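Local coordinates for protein beta-hexosaminidase Amuc_2018 (Akkermansia muciniphila, PDB 6JEB) that hydrolyses terminal non-reducing N-acetylglucosamine and N-acetylgalactosamine residues from glycans and chitobiose, as a glycoside hydrolase of family 20, at residues L124-T129 against K171-Y176; W134-P139 against K244-S249; F306-N311 against E334-A339; A288-T293 against G313-G318. All blocks are in the same frame, centred on the assembly; numbering follows the deposited sequence.

Contact 1: L124-T129 against K171-Y176; sequences LHLHLT and KELVAY
A beta-alpha-beta crossover of the catalytic (beta/alpha)8 barrel brings Leu124 and Leu126, on strand 123-127, against Leu173 of helix 167-178, the helix that leads on to the neighbouring parallel strand 183-187. The contact is apolar throughout and buried. Its closest approach is tip to tip: Leu126 CD1 lies 3.8 Å from Leu173 CD2, and the second methyl of the strand leucine, Leu126 CD2, is 4.2 Å from that same Leu173 CD2. One helix methyl is therefore held by both ends of a single isopropyl fork. Leu173 reaches the sheet with its CG anti to the backbone N (chi1 177°), which sends the branch out from the helix. Leu126 has the other arrangement, CG anti to its carbonyl carbon (chi1 -53°). The backbones stay well apart, the nearest pair of CA atoms, Leu124 CA and Val174 CA, being separated by 9.6 Å, and the leucine side chains bridge the separation. Helix 106-118 also borders Leu124, through Val113 and Met116. From the same strand His125 and His127 hydrogen-bond to Glu187, and His127 NE2 also to the active-site residue Asp130, while the leucines pack in the outer layer. The other branch of Leu173 faces Leu124, with Leu173 CD1 4.4 Å from Leu124 CD2.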
loop_
_atom_site.group_PDB
_atom_site.type_symbol
_atom_site.label_atom_id
_atom_site.label_comp_id
_atom_site.label_asym_id
_atom_site.label_seq_id
_atom_site.Cartn_x
_atom_site.Cartn_y
_atom_site.Cartn_z
ATOM N N LEU A 124 -4.324 -1.199 -3.691
ATOM C CA LEU A 124 -2.957 -1.447 -4.146
ATOM C C LEU A 124 -2.363 -0.102 -4.526
ATOM O O LEU A 124 -2.840 0.551 -5.463
ATOM C CB LEU A 124 -2.900 -2.407 -5.334
ATOM C CG LEU A 124 -1.489 -2.609 -5.905
ATOM C CD1 LEU A 124 -0.584 -3.316 -4.899
ATOM C CD2 LEU A 124 -1.525 -3.378 -7.221
ATOM N N HIS A 125 -1.345 0.311 -3.786
ATOM C CA HIS A 125 -0.681 1.593 -3.969
ATOM C C HIS A 125 0.641 1.333 -4.688
ATOM O O HIS A 125 1.415 0.459 -4.278
ATOM C CB HIS A 125 -0.528 2.186 -2.558
ATOM C CG HIS A 125 0.441 3.319 -2.404
ATOM N ND1 HIS A 125 0.822 3.759 -1.153
ATOM C CD2 HIS A 125 1.116 4.084 -3.296
ATOM C CE1 HIS A 125 1.695 4.743 -1.281
ATOM N NE2 HIS A 125 1.891 4.959 -2.571
ATOM N N LEU A 126 0.857 2.033 -5.806
ATOM C CA LEU A 126 2.064 1.878 -6.622
ATOM C C LEU A 126 3.011 3.046 -6.357
ATOM O O LEU A 126 2.729 4.183 -6.756
ATOM C CB LEU A 126 1.720 1.846 -8.110
ATOM C CG LEU A 126 0.670 0.838 -8.568
ATOM C CD1 LEU A 126 0.411 0.993 -10.069
ATOM C CD2 LEU A 126 1.102 -0.585 -8.222
ATOM N N HIS A 127 4.148 2.761 -5.729
ATOM C CA HIS A 127 5.182 3.777 -5.536
ATOM C C HIS A 127 5.993 3.794 -6.828
ATOM O O HIS A 127 6.960 3.048 -6.997
ATOM C CB HIS A 127 6.041 3.446 -4.321
ATOM C CG HIS A 127 6.955 4.556 -3.915
ATOM N ND1 HIS A 127 6.527 5.645 -3.184
ATOM C CD2 HIS A 127 8.278 4.748 -4.140
ATOM C CE1 HIS A 127 7.545 6.463 -2.980
ATOM N NE2 HIS A 127 8.619 5.941 -3.549
ATOM N N LEU A 128 5.555 4.626 -7.775
ATOM C CA LEU A 128 6.046 4.562 -9.149
ATOM C C LEU A 128 7.339 5.334 -9.371
ATOM O O LEU A 128 8.006 5.112 -10.393
ATOM C CB LEU A 128 4.981 5.109 -10.103
ATOM C CG LEU A 128 3.734 4.235 -10.281
ATOM C CD1 LEU A 128 2.582 5.049 -10.869
ATOM C CD2 LEU A 128 4.029 3.030 -11.171
ATOM N N THR A 129 7.678 6.268 -8.476
ATOM C CA THR A 129 8.778 7.197 -8.704
ATOM C C THR A 129 9.596 7.359 -7.431
ATOM O O THR A 129 9.044 7.427 -6.330
ATOM C CB THR A 129 8.271 8.582 -9.169
ATOM O OG1 THR A 129 7.657 9.269 -8.075
ATOM C CG2 THR A 129 7.252 8.455 -10.300
ATOM N N LYS A 171 -3.175 -0.197 -17.614
ATOM C CA LYS A 171 -4.615 -0.382 -17.769
ATOM C C LYS A 171 -5.011 -1.837 -17.542
ATOM O O LYS A 171 -6.082 -2.113 -16.980
ATOM C CB LYS A 171 -5.092 0.133 -19.130
ATOM C CG LYS A 171 -4.982 1.654 -19.261
ATOM C CD LYS A 171 -5.599 2.185 -20.546
ATOM C CE LYS A 171 -5.643 3.710 -20.525
ATOM N NZ LYS A 171 -6.390 4.318 -21.673
ATOM N N GLU A 172 -4.157 -2.778 -17.954
ATOM C CA GLU A 172 -4.394 -4.181 -17.632
ATOM C C GLU A 172 -4.423 -4.388 -16.121
ATOM O O GLU A 172 -5.325 -5.049 -15.587
ATOM C CB GLU A 172 -3.323 -5.071 -18.267
ATOM C CG GLU A 172 -3.522 -6.541 -17.912
ATOM C CD GLU A 172 -2.307 -7.409 -18.170
ATOM O OE1 GLU A 172 -1.167 -6.894 -18.130
ATOM O OE2 GLU A 172 -2.494 -8.618 -18.412
ATOM N N LEU A 173 -3.436 -3.829 -15.416
ATOM C CA LEU A 173 -3.371 -3.977 -13.967
ATOM C C LEU A 173 -4.623 -3.420 -13.301
ATOM O O LEU A 173 -5.168 -4.036 -12.376
ATOM C CB LEU A 173 -2.130 -3.257 -13.434
ATOM C CG LEU A 173 -1.955 -3.258 -11.914
ATOM C CD1 LEU A 173 -1.741 -4.671 -11.382
ATOM C CD2 LEU A 173 -0.797 -2.334 -11.511
ATOM N N VAL A 174 -5.091 -2.255 -13.757
ATOM C CA VAL A 174 -6.295 -1.654 -13.179
ATOM C C VAL A 174 -7.489 -2.595 -13.327
ATOM O O VAL A 174 -8.260 -2.808 -12.380
ATOM C CB VAL A 174 -6.559 -0.273 -13.809
ATOM C CG1 VAL A 174 -8.005 0.165 -13.571
ATOM C CG2 VAL A 174 -5.581 0.753 -13.262
ATOM N N ALA A 175 -7.666 -3.169 -14.521
ATOM C CA ALA A 175 -8.797 -4.065 -14.744
ATOM C C ALA A 175 -8.636 -5.357 -13.954
ATOM O O ALA A 175 -9.610 -5.886 -13.400
ATOM C CB ALA A 175 -8.937 -4.362 -16.236
ATOM N N TYR A 176 -7.408 -5.873 -13.895
ATOM C CA TYR A 176 -7.118 -7.077 -13.132
ATOM C C TYR A 176 -7.450 -6.868 -11.661
ATOM O O TYR A 176 -8.098 -7.714 -11.029
ATOM C CB TYR A 176 -5.629 -7.406 -13.314
ATOM C CG TYR A 176 -5.233 -8.771 -12.836
ATOM C CD1 TYR A 176 -4.840 -8.981 -11.518
ATOM C CD2 TYR A 176 -5.248 -9.857 -13.701
ATOM C CE1 TYR A 176 -4.482 -10.235 -11.073
ATOM C CE2 TYR A 176 -4.897 -11.114 -13.265
ATOM C CZ TYR A 176 -4.513 -11.299 -11.953
ATOM O OH TYR A 176 -4.173 -12.561 -11.531
#

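Contact 2: W134-P139 against K244-S249; sequences WRLPVP and KDIFPS
A small, buried hydrophobic contact joins Leu136, in the loop between strand 123-127 and helix 143-148, to Ile246 and Phe247, where helix 230-246 ends. One methyl does all the touching on the loop side. Leu136 CD1 lies 4.4 Å from Ile246 CD1, and it meets the phenyl ring at its edge, near the ring plane, with Phe247 CE2 4.5 Å from Leu136 CD1. Both are ordinary van der Waals packing. Leu170 of helix 167-178 also touches Leu136 and Ile246, and Val239 and Leu243 of helix 230-246 touch Leu136. Phe247 is the first residue to leave helical backbone angles, and its ring is turned back under its neighbour, with Ile246 CG2 lying 3.5 Å above the Phe247 ring plane, over its centre. On the loop side the backbone is tied to an indole. Trp134 NE1 donates to Leu136 O at 2.8 Å, approaching in the carbonyl plane on a lone pair, with the oxygen practically in the indole plane. The N-H points somewhat off the acceptor (139°). This bond helps to hold the carbonyl of the residue whose side chain makes the contact. Such packing of a loop leucine between two helices belongs to the outer helical layer of a (beta/alpha)8 barrel.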
loop_
_atom_site.group_PDB
_atom_site.type_symbol
_atom_site.label_atom_id
_atom_site.label_comp_id
_atom_site.label_asym_id
_atom_site.label_seq_id
_atom_site.Cartn_x
_atom_site.Cartn_y
_atom_site.Cartn_z
ATOM N N TRP A 134 12.076 5.648 -12.201
ATOM C CA TRP A 134 10.796 6.263 -12.529
ATOM C C TRP A 134 10.103 5.304 -13.485
ATOM O O TRP A 134 10.668 4.981 -14.534
ATOM C CB TRP A 134 11.032 7.623 -13.208
ATOM C CG TRP A 134 9.762 8.321 -13.599
ATOM C CD1 TRP A 134 8.891 7.944 -14.585
ATOM C CD2 TRP A 134 9.196 9.492 -12.987
ATOM N NE1 TRP A 134 7.817 8.807 -14.620
ATOM C CE2 TRP A 134 7.989 9.772 -13.659
ATOM C CE3 TRP A 134 9.609 10.344 -11.953
ATOM C CZ2 TRP A 134 7.173 10.855 -13.318
ATOM C CZ3 TRP A 134 8.789 11.419 -11.610
ATOM C CH2 TRP A 134 7.592 11.664 -12.298
ATOM N N ARG A 135 8.889 4.848 -13.138
ATOM C CA ARG A 135 8.253 3.735 -13.841
ATOM C C ARG A 135 7.001 4.102 -14.637
ATOM O O ARG A 135 6.414 3.207 -15.273
ATOM C CB ARG A 135 7.921 2.597 -12.866
ATOM C CG ARG A 135 9.083 2.173 -11.977
ATOM C CD ARG A 135 10.310 1.729 -12.792
ATOM N NE ARG A 135 11.401 1.416 -11.881
ATOM C CZ ARG A 135 12.692 1.438 -12.207
ATOM N NH1 ARG A 135 13.069 1.700 -13.457
ATOM N NH2 ARG A 135 13.607 1.193 -11.275
ATOM N N LEU A 136 6.572 5.372 -14.628
ATOM C CA LEU A 136 5.349 5.783 -15.311
ATOM C C LEU A 136 5.693 6.462 -16.624
ATOM O O LEU A 136 6.340 7.520 -16.604
ATOM C CB LEU A 136 4.566 6.757 -14.435
ATOM C CG LEU A 136 3.302 7.289 -15.115
ATOM C CD1 LEU A 136 2.135 6.297 -15.011
ATOM C CD2 LEU A 136 2.897 8.653 -14.555
ATOM N N PRO A 137 5.255 5.945 -17.771
ATOM C CA PRO A 137 5.494 6.661 -19.031
ATOM C C PRO A 137 4.587 7.880 -19.131
ATOM O O PRO A 137 3.426 7.849 -18.712
ATOM C CB PRO A 137 5.141 5.616 -20.095
ATOM C CG PRO A 137 4.072 4.786 -19.431
ATOM C CD PRO A 137 4.481 4.703 -17.974
ATOM N N VAL A 138 5.133 8.970 -19.666
ATOM C CA VAL A 138 4.360 10.200 -19.841
ATOM C C VAL A 138 4.607 10.732 -21.243
ATOM O O VAL A 138 5.736 11.153 -21.551
ATOM C CB VAL A 138 4.713 11.269 -18.789
ATOM C CG1 VAL A 138 3.796 12.475 -18.949
ATOM C CG2 VAL A 138 4.619 10.714 -17.374
ATOM N N PRO A 139 3.598 10.752 -22.112
ATOM C CA PRO A 139 3.784 11.321 -23.451
ATOM C C PRO A 139 4.303 12.749 -23.369
ATOM O O PRO A 139 3.860 13.551 -22.537
ATOM C CB PRO A 139 2.376 11.267 -24.055
ATOM C CG PRO A 139 1.710 10.124 -23.334
ATOM C CD PRO A 139 2.251 10.180 -21.932
ATOM N N LYS A 244 -5.244 10.314 -14.927
ATOM C CA LYS A 244 -6.692 10.375 -15.128
ATOM C C LYS A 244 -7.147 9.327 -16.139
ATOM O O LYS A 244 -8.183 8.670 -15.950
ATOM C CB LYS A 244 -7.088 11.784 -15.587
ATOM C CG LYS A 244 -8.565 11.956 -15.896
ATOM C CD LYS A 244 -9.407 11.901 -14.646
ATOM C CE LYS A 244 -10.882 12.153 -14.968
ATOM N NZ LYS A 244 -11.739 12.203 -13.749
ATOM N N ASP A 245 -6.378 9.154 -17.216
ATOM C CA ASP A 245 -6.749 8.172 -18.223
ATOM C C ASP A 245 -6.593 6.746 -17.703
ATOM O O ASP A 245 -7.429 5.885 -18.001
ATOM C CB ASP A 245 -5.917 8.388 -19.485
ATOM C CG ASP A 245 -6.406 7.562 -20.645
ATOM O OD1 ASP A 245 -7.619 7.604 -20.931
ATOM O OD2 ASP A 245 -5.582 6.880 -21.275
ATOM N N ILE A 246 -5.547 6.479 -16.925
ATOM C CA ILE A 246 -5.185 5.110 -16.559
ATOM C C ILE A 246 -5.904 4.641 -15.311
ATOM O O ILE A 246 -6.365 3.497 -15.246
ATOM C CB ILE A 246 -3.657 4.992 -16.387
ATOM C CG1 ILE A 246 -2.939 5.281 -17.703
ATOM C CG2 ILE A 246 -3.285 3.602 -15.845
ATOM C CD1 ILE A 246 -1.444 5.513 -17.512
ATOM N N PHE A 247 -5.951 5.489 -14.284
ATOM C CA PHE A 247 -6.316 5.048 -12.941
ATOM C C PHE A 247 -7.663 5.627 -12.553
ATOM O O PHE A 247 -7.736 6.777 -12.096
ATOM C CB PHE A 247 -5.237 5.470 -11.938
ATOM C CG PHE A 247 -3.908 4.809 -12.174
ATOM C CD1 PHE A 247 -3.706 3.477 -11.827
ATOM C CD2 PHE A 247 -2.862 5.510 -12.760
ATOM C CE1 PHE A 247 -2.477 2.854 -12.047
ATOM C CE2 PHE A 247 -1.623 4.903 -12.981
ATOM C CZ PHE A 247 -1.433 3.568 -12.626
ATOM N N PRO A 248 -8.750 4.862 -12.682
ATOM C CA PRO A 248 -10.087 5.408 -12.404
ATOM C C PRO A 248 -10.359 5.678 -10.933
ATOM O O PRO A 248 -11.408 6.256 -10.628
ATOM C CB PRO A 248 -11.026 4.322 -12.948
ATOM C CG PRO A 248 -10.223 3.067 -12.838
ATOM C CD PRO A 248 -8.809 3.471 -13.162
ATOM N N SER A 249 -9.463 5.299 -10.015
ATOM C CA SER A 249 -9.688 5.635 -8.611
ATOM C C SER A 249 -9.759 7.141 -8.408
ATOM O O SER A 249 -10.421 7.616 -7.474
ATOM C CB SER A 249 -8.584 5.045 -7.730
ATOM O OG SER A 249 -7.328 5.653 -8.014
#

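Contact 3: F306-N311 against E334-A339; sequences FWYEGN and EKTKKA. With ACM (acetamide), chain C.
Trp307 lays one indole face beneath the bound acetamide, and its neighbour Tyr308 turns to helix 329-339. The methyl carbon of the ligand, C2, stands 3.4 Å above the Trp307 ring plane, over its centre, and is nearest to Trp307 CD2; this is a CH-pi contact. Asp257 OD2 and Tyr352 OH hydrogen-bond the ligand, and Trp324 and Trp400 belong to the same pocket. In the next shell Trp307 NE1 is hydrogen-bonded to Glu187 OE2, which helps fix the rotation of the indole. With an alanine in place of Trp307 the acetamide methyl would probably lose the surface it rests on, and Glu187 OE2 this N-H donor. Further out, Tyr308 is held on both faces: Gly310 N lies 3.6 Å above the Tyr308 ring, over the centre, and Thr336 CG2 covers the opposite face near the rim, 4.2 Å from Tyr308 CE1. With CG anti to the backbone N (chi1 -174°), the phenol extends to the helix, where Tyr308 OH is 3.6 Å from Lys335 CB. Thr336 OG1 bonds to Ser332 O of its own helix and also to His391 NE2. Acetamide resembles the 2-acetamido group of the substrate, and a methyl seated on an indole with polar partners for the amide is consistent with substrate-assisted catalysis, in which that group itself attacks the anomeric carbon.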
loop_
_atom_site.group_PDB
_atom_site.type_symbol
_atom_site.label_atom_id
_atom_site.label_comp_id
_atom_site.label_asym_id
_atom_site.label_seq_id
_atom_site.Cartn_x
_atom_site.Cartn_y
_atom_site.Cartn_z
ATOM N N PHE A 306 -0.981 12.140 0.980
ATOM C CA PHE A 306 0.387 12.496 1.345
ATOM C C PHE A 306 0.894 11.568 2.438
ATOM O O PHE A 306 0.120 11.104 3.279
ATOM C CB PHE A 306 0.466 13.921 1.912
ATOM C CG PHE A 306 -0.221 14.953 1.067
ATOM C CD1 PHE A 306 -1.584 15.195 1.214
ATOM C CD2 PHE A 306 0.496 15.705 0.144
ATOM C CE1 PHE A 306 -2.223 16.152 0.440
ATOM C CE2 PHE A 306 -0.142 16.661 -0.631
ATOM C CZ PHE A 306 -1.501 16.885 -0.477
ATOM N N TRP A 307 2.212 11.337 2.451
ATOM C CA TRP A 307 2.866 10.823 3.652
ATOM C C TRP A 307 2.861 11.926 4.703
ATOM O O TRP A 307 3.342 13.035 4.442
ATOM C CB TRP A 307 4.311 10.405 3.356
ATOM C CG TRP A 307 4.457 9.317 2.327
ATOM C CD1 TRP A 307 4.985 9.444 1.071
ATOM C CD2 TRP A 307 4.070 7.939 2.462
ATOM N NE1 TRP A 307 4.946 8.235 0.411
ATOM C CE2 TRP A 307 4.389 7.293 1.244
ATOM C CE3 TRP A 307 3.499 7.187 3.495
ATOM C CZ2 TRP A 307 4.151 5.938 1.031
ATOM C CZ3 TRP A 307 3.260 5.833 3.284
ATOM C CH2 TRP A 307 3.586 5.224 2.059
ATOM N N TYR A 308 2.313 11.642 5.882
ATOM C CA TYR A 308 2.274 12.647 6.939
ATOM C C TYR A 308 3.677 12.899 7.478
ATOM O O TYR A 308 4.375 11.961 7.874
ATOM C CB TYR A 308 1.378 12.163 8.076
ATOM C CG TYR A 308 1.176 13.200 9.152
ATOM C CD1 TYR A 308 0.637 14.444 8.850
ATOM C CD2 TYR A 308 1.518 12.936 10.472
ATOM C CE1 TYR A 308 0.437 15.405 9.841
ATOM C CE2 TYR A 308 1.328 13.893 11.472
ATOM C CZ TYR A 308 0.787 15.123 11.146
ATOM O OH TYR A 308 0.585 16.079 12.119
ATOM N N GLU A 309 4.092 14.168 7.504
ATOM C CA GLU A 309 5.444 14.522 7.927
ATOM C C GLU A 309 5.481 15.296 9.243
ATOM O O GLU A 309 6.498 15.916 9.565
ATOM C CB GLU A 309 6.212 15.242 6.812
ATOM C CG GLU A 309 6.634 14.298 5.682
ATOM C CD GLU A 309 7.692 13.295 6.121
ATOM O OE1 GLU A 309 8.891 13.550 5.906
ATOM O OE2 GLU A 309 7.333 12.247 6.695
ATOM N N GLY A 310 4.398 15.255 10.017
ATOM C CA GLY A 310 4.412 15.784 11.363
ATOM C C GLY A 310 4.035 17.243 11.506
ATOM O O GLY A 310 4.017 17.748 12.636
ATOM N N ASN A 311 3.741 17.940 10.413
ATOM C CA ASN A 311 3.311 19.337 10.458
ATOM C C ASN A 311 1.940 19.401 9.792
ATOM O O ASN A 311 1.834 19.581 8.577
ATOM C CB ASN A 311 4.309 20.260 9.763
ATOM C CG ASN A 311 3.908 21.724 9.869
ATOM O OD1 ASN A 311 2.966 22.066 10.585
ATOM N ND2 ASN A 311 4.616 22.593 9.159
ATOM N N GLU A 334 -4.040 12.481 16.949
ATOM C CA GLU A 334 -4.580 13.658 17.622
ATOM C C GLU A 334 -4.464 14.900 16.746
ATOM O O GLU A 334 -5.416 15.682 16.627
ATOM C CB GLU A 334 -3.856 13.866 18.952
ATOM C CG GLU A 334 -4.077 15.229 19.582
ATOM C CD GLU A 334 -3.278 15.407 20.855
ATOM O OE1 GLU A 334 -3.491 14.625 21.804
ATOM O OE2 GLU A 334 -2.425 16.319 20.902
ATOM N N LYS A 335 -3.300 15.101 16.120
ATOM C CA LYS A 335 -3.090 16.309 15.326
ATOM C C LYS A 335 -3.924 16.302 14.048
ATOM O O LYS A 335 -4.421 17.350 13.623
ATOM C CB LYS A 335 -1.605 16.488 14.999
ATOM C CG LYS A 335 -0.715 16.751 16.203
ATOM C CD LYS A 335 -1.115 18.018 16.940
ATOM C CE LYS A 335 -0.332 18.159 18.240
ATOM N NZ LYS A 335 -1.197 18.573 19.382
ATOM N N THR A 336 -4.075 15.142 13.403
ATOM C CA THR A 336 -4.896 15.109 12.197
ATOM C C THR A 336 -6.363 15.366 12.521
ATOM O O THR A 336 -7.064 16.036 11.754
ATOM C CB THR A 336 -4.715 13.794 11.435
ATOM O OG1 THR A 336 -4.974 12.685 12.304
ATOM C CG2 THR A 336 -3.302 13.695 10.865
ATOM N N LYS A 337 -6.847 14.845 13.650
ATOM C CA LYS A 337 -8.212 15.154 14.061
ATOM C C LYS A 337 -8.387 16.655 14.255
ATOM O O LYS A 337 -9.356 17.246 13.766
ATOM C CB LYS A 337 -8.567 14.402 15.341
ATOM C CG LYS A 337 -9.982 14.688 15.828
ATOM C CD LYS A 337 -10.245 14.081 17.190
ATOM C CE LYS A 337 -11.572 14.566 17.746
ATOM N NZ LYS A 337 -12.712 14.146 16.882
ATOM N N LYS A 338 -7.440 17.291 14.952
ATOM C CA LYS A 338 -7.546 18.726 15.206
ATOM C C LYS A 338 -7.503 19.530 13.915
ATOM O O LYS A 338 -8.160 20.574 13.812
ATOM C CB LYS A 338 -6.428 19.190 16.139
ATOM C CG LYS A 338 -6.491 18.618 17.541
ATOM C CD LYS A 338 -5.522 19.335 18.473
ATOM C CE LYS A 338 -5.391 18.605 19.800
ATOM N NZ LYS A 338 -6.718 18.246 20.363
ATOM N N ALA A 339 -6.747 19.064 12.923
ATOM C CA ALA A 339 -6.599 19.766 11.657
ATOM C C ALA A 339 -7.672 19.403 10.642
ATOM O O ALA A 339 -7.659 19.942 9.531
ATOM C CB ALA A 339 -5.215 19.494 11.059
HETATM C C1 ACM C . 8.643 6.887 3.807
HETATM O O ACM C . 8.893 5.961 4.512
HETATM N N ACM C . 9.726 7.571 3.175
HETATM C C2 ACM C . 7.234 7.389 3.548
#

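Contact 4: A288-T293 against G313-G318; sequences AFFAKT and GIYHPG
Phe289 O, one residue before the Phe290 that meets Ile314 and Tyr315, is gripped twice within helix 282-299. Thr293 OG1 donates to Phe289 O at 2.8 Å, and Thr293 N reaches the same Phe289 O at 3.0 Å, the two arriving from opposite faces of the carbonyl plane. On the next residue the contact is apolar. Ile314 CD1 touches the edge of the phenyl ring, near its plane, 3.9 Å from Phe290 CE2, and the same Phe290 CE2 lies 4.3 Å from Tyr315 CE1. Ile314 CG1 lies between the backbone N and the carbonyl carbon (chi1 68°), and is 3.5 Å above the Tyr315 ring, over its centre. Phe306 of the neighbouring strand meets both the Phe290 and the Tyr315 rings. The phenol oxygen leaves this cluster for Glu309 N, to which it is hydrogen-bonded. The chemistry thus divides: apolar surfaces seat segment 313-318 on the helix, while the tyrosine hydroxyl ties it to the backbone beyond strand 303-307.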
loop_
_atom_site.group_PDB
_atom_site.type_symbol
_atom_site.label_atom_id
_atom_site.label_comp_id
_atom_site.label_asym_id
_atom_site.label_seq_id
_atom_site.Cartn_x
_atom_site.Cartn_y
_atom_site.Cartn_z
ATOM N N ALA A 288 1.944 25.843 0.075
ATOM C CA ALA A 288 1.502 26.426 -1.190
ATOM C C ALA A 288 1.776 25.489 -2.359
ATOM O O ALA A 288 0.978 25.412 -3.302
ATOM C CB ALA A 288 2.200 27.764 -1.415
ATOM N N PHE A 289 2.905 24.773 -2.315
ATOM C CA PHE A 289 3.224 23.814 -3.364
ATOM C C PHE A 289 2.168 22.718 -3.438
ATOM O O PHE A 289 1.672 22.383 -4.521
ATOM C CB PHE A 289 4.614 23.218 -3.109
ATOM C CG PHE A 289 4.967 22.093 -4.042
ATOM C CD1 PHE A 289 5.326 22.354 -5.354
ATOM C CD2 PHE A 289 4.924 20.769 -3.615
ATOM C CE1 PHE A 289 5.636 21.312 -6.227
ATOM C CE2 PHE A 289 5.234 19.726 -4.483
ATOM C CZ PHE A 289 5.595 20.001 -5.790
ATOM N N PHE A 290 1.808 22.146 -2.288
ATOM C CA PHE A 290 0.784 21.108 -2.277
ATOM C C PHE A 290 -0.576 21.657 -2.693
ATOM O O PHE A 290 -1.346 20.963 -3.369
ATOM C CB PHE A 290 0.709 20.456 -0.899
ATOM C CG PHE A 290 1.843 19.516 -0.606
ATOM C CD1 PHE A 290 2.476 18.825 -1.628
ATOM C CD2 PHE A 290 2.257 19.307 0.700
ATOM C CE1 PHE A 290 3.515 17.938 -1.350
ATOM C CE2 PHE A 290 3.292 18.419 0.985
ATOM C CZ PHE A 290 3.923 17.741 -0.042
ATOM N N ALA A 291 -0.898 22.893 -2.294
ATOM C CA ALA A 291 -2.183 23.476 -2.674
ATOM C C ALA A 291 -2.267 23.687 -4.181
ATOM O O ALA A 291 -3.311 23.437 -4.795
ATOM C CB ALA A 291 -2.418 24.793 -1.929
ATOM N N LYS A 292 -1.175 24.145 -4.794
ATOM C CA LYS A 292 -1.167 24.319 -6.240
ATOM C C LYS A 292 -1.278 22.975 -6.947
ATOM O O LYS A 292 -1.991 22.849 -7.950
ATOM C CB LYS A 292 0.102 25.064 -6.659
ATOM C CG LYS A 292 0.151 25.474 -8.118
ATOM C CD LYS A 292 1.242 26.507 -8.320
ATOM C CE LYS A 292 1.377 26.915 -9.770
ATOM N NZ LYS A 292 2.310 28.074 -9.910
ATOM N N THR A 293 -0.598 21.950 -6.426
ATOM C CA THR A 293 -0.709 20.619 -7.017
ATOM C C THR A 293 -2.123 20.073 -6.864
ATOM O O THR A 293 -2.680 19.491 -7.804
ATOM C CB THR A 293 0.317 19.686 -6.370
ATOM O OG1 THR A 293 1.612 20.302 -6.413
ATOM C CG2 THR A 293 0.390 18.369 -7.115
ATOM N N GLY A 313 -0.103 21.591 9.533
ATOM C CA GLY A 313 -0.445 22.861 8.916
ATOM C C GLY A 313 -0.196 22.936 7.422
ATOM O O GLY A 313 -0.717 23.846 6.770
ATOM N N ILE A 314 0.587 22.007 6.857
ATOM C CA ILE A 314 0.884 22.075 5.424
ATOM C C ILE A 314 -0.175 21.407 4.556
ATOM O O ILE A 314 -0.081 21.484 3.322
ATOM C CB ILE A 314 2.293 21.572 5.038
ATOM C CG1 ILE A 314 2.433 20.062 5.253
ATOM C CG2 ILE A 314 3.375 22.343 5.798
ATOM C CD1 ILE A 314 3.729 19.492 4.669
ATOM N N TYR A 315 -1.169 20.754 5.150
ATOM C CA TYR A 315 -2.228 20.090 4.405
ATOM C C TYR A 315 -3.521 20.886 4.524
ATOM O O TYR A 315 -3.658 21.768 5.376
ATOM C CB TYR A 315 -2.426 18.652 4.910
ATOM C CG TYR A 315 -1.105 17.933 5.080
ATOM C CD1 TYR A 315 -0.407 17.442 3.976
ATOM C CD2 TYR A 315 -0.536 17.779 6.339
ATOM C CE1 TYR A 315 0.820 16.805 4.130
ATOM C CE2 TYR A 315 0.684 17.143 6.506
ATOM C CZ TYR A 315 1.358 16.654 5.398
ATOM O OH TYR A 315 2.575 16.033 5.564
ATOM N N HIS A 316 -4.463 20.578 3.639
ATOM C CA HIS A 316 -5.753 21.249 3.644
ATOM C C HIS A 316 -6.796 20.365 4.311
ATOM O O HIS A 316 -6.806 19.152 4.092
ATOM C CB HIS A 316 -6.197 21.532 2.208
ATOM C CG HIS A 316 -7.365 22.465 2.106
ATOM N ND1 HIS A 316 -8.668 22.052 2.290
ATOM C CD2 HIS A 316 -7.425 23.791 1.840
ATOM C CE1 HIS A 316 -9.480 23.084 2.142
ATOM N NE2 HIS A 316 -8.751 24.151 1.869
ATOM N N PRO A 317 -7.679 20.935 5.130
ATOM C CA PRO A 317 -8.740 20.132 5.752
ATOM C C PRO A 317 -9.463 19.278 4.718
ATOM O O PRO A 317 -9.725 19.714 3.594
ATOM C CB PRO A 317 -9.668 21.191 6.355
ATOM C CG PRO A 317 -8.751 22.310 6.684
ATOM C CD PRO A 317 -7.704 22.332 5.593
ATOM N N GLY A 318 -9.747 18.036 5.093
ATOM C CA GLY A 318 -10.406 17.095 4.222
ATOM C C GLY A 318 -9.471 16.173 3.469
ATOM O O GLY A 318 -9.929 15.159 2.930
#

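All four contacts are mainly hydrophobic and belong to the catalytic barrel, but they occupy two regions. Contacts 1 and 2 are neighbours, their centres 9 Å apart, and share the surroundings of helix 167-178; the Lys171-Asp245 salt bridge and Val174 against Pro248 join them. Contacts 3 and 4 form a second pair around strand 303-307, where Tyr308 packs on Tyr315. Contact 1 lies nearest the centre of the chain and contact 4 furthest from it. Contacts 1, 2 and 4 touch through buried residues alone, whereas contact 3 includes the exposed Lys335. Aliphatic groups make contact 1; aromatic rings enter the others, and contact 3 alone includes the ligand. Contacts 1 and 3 reach the same parallel sheet, and His125 packs on Trp307.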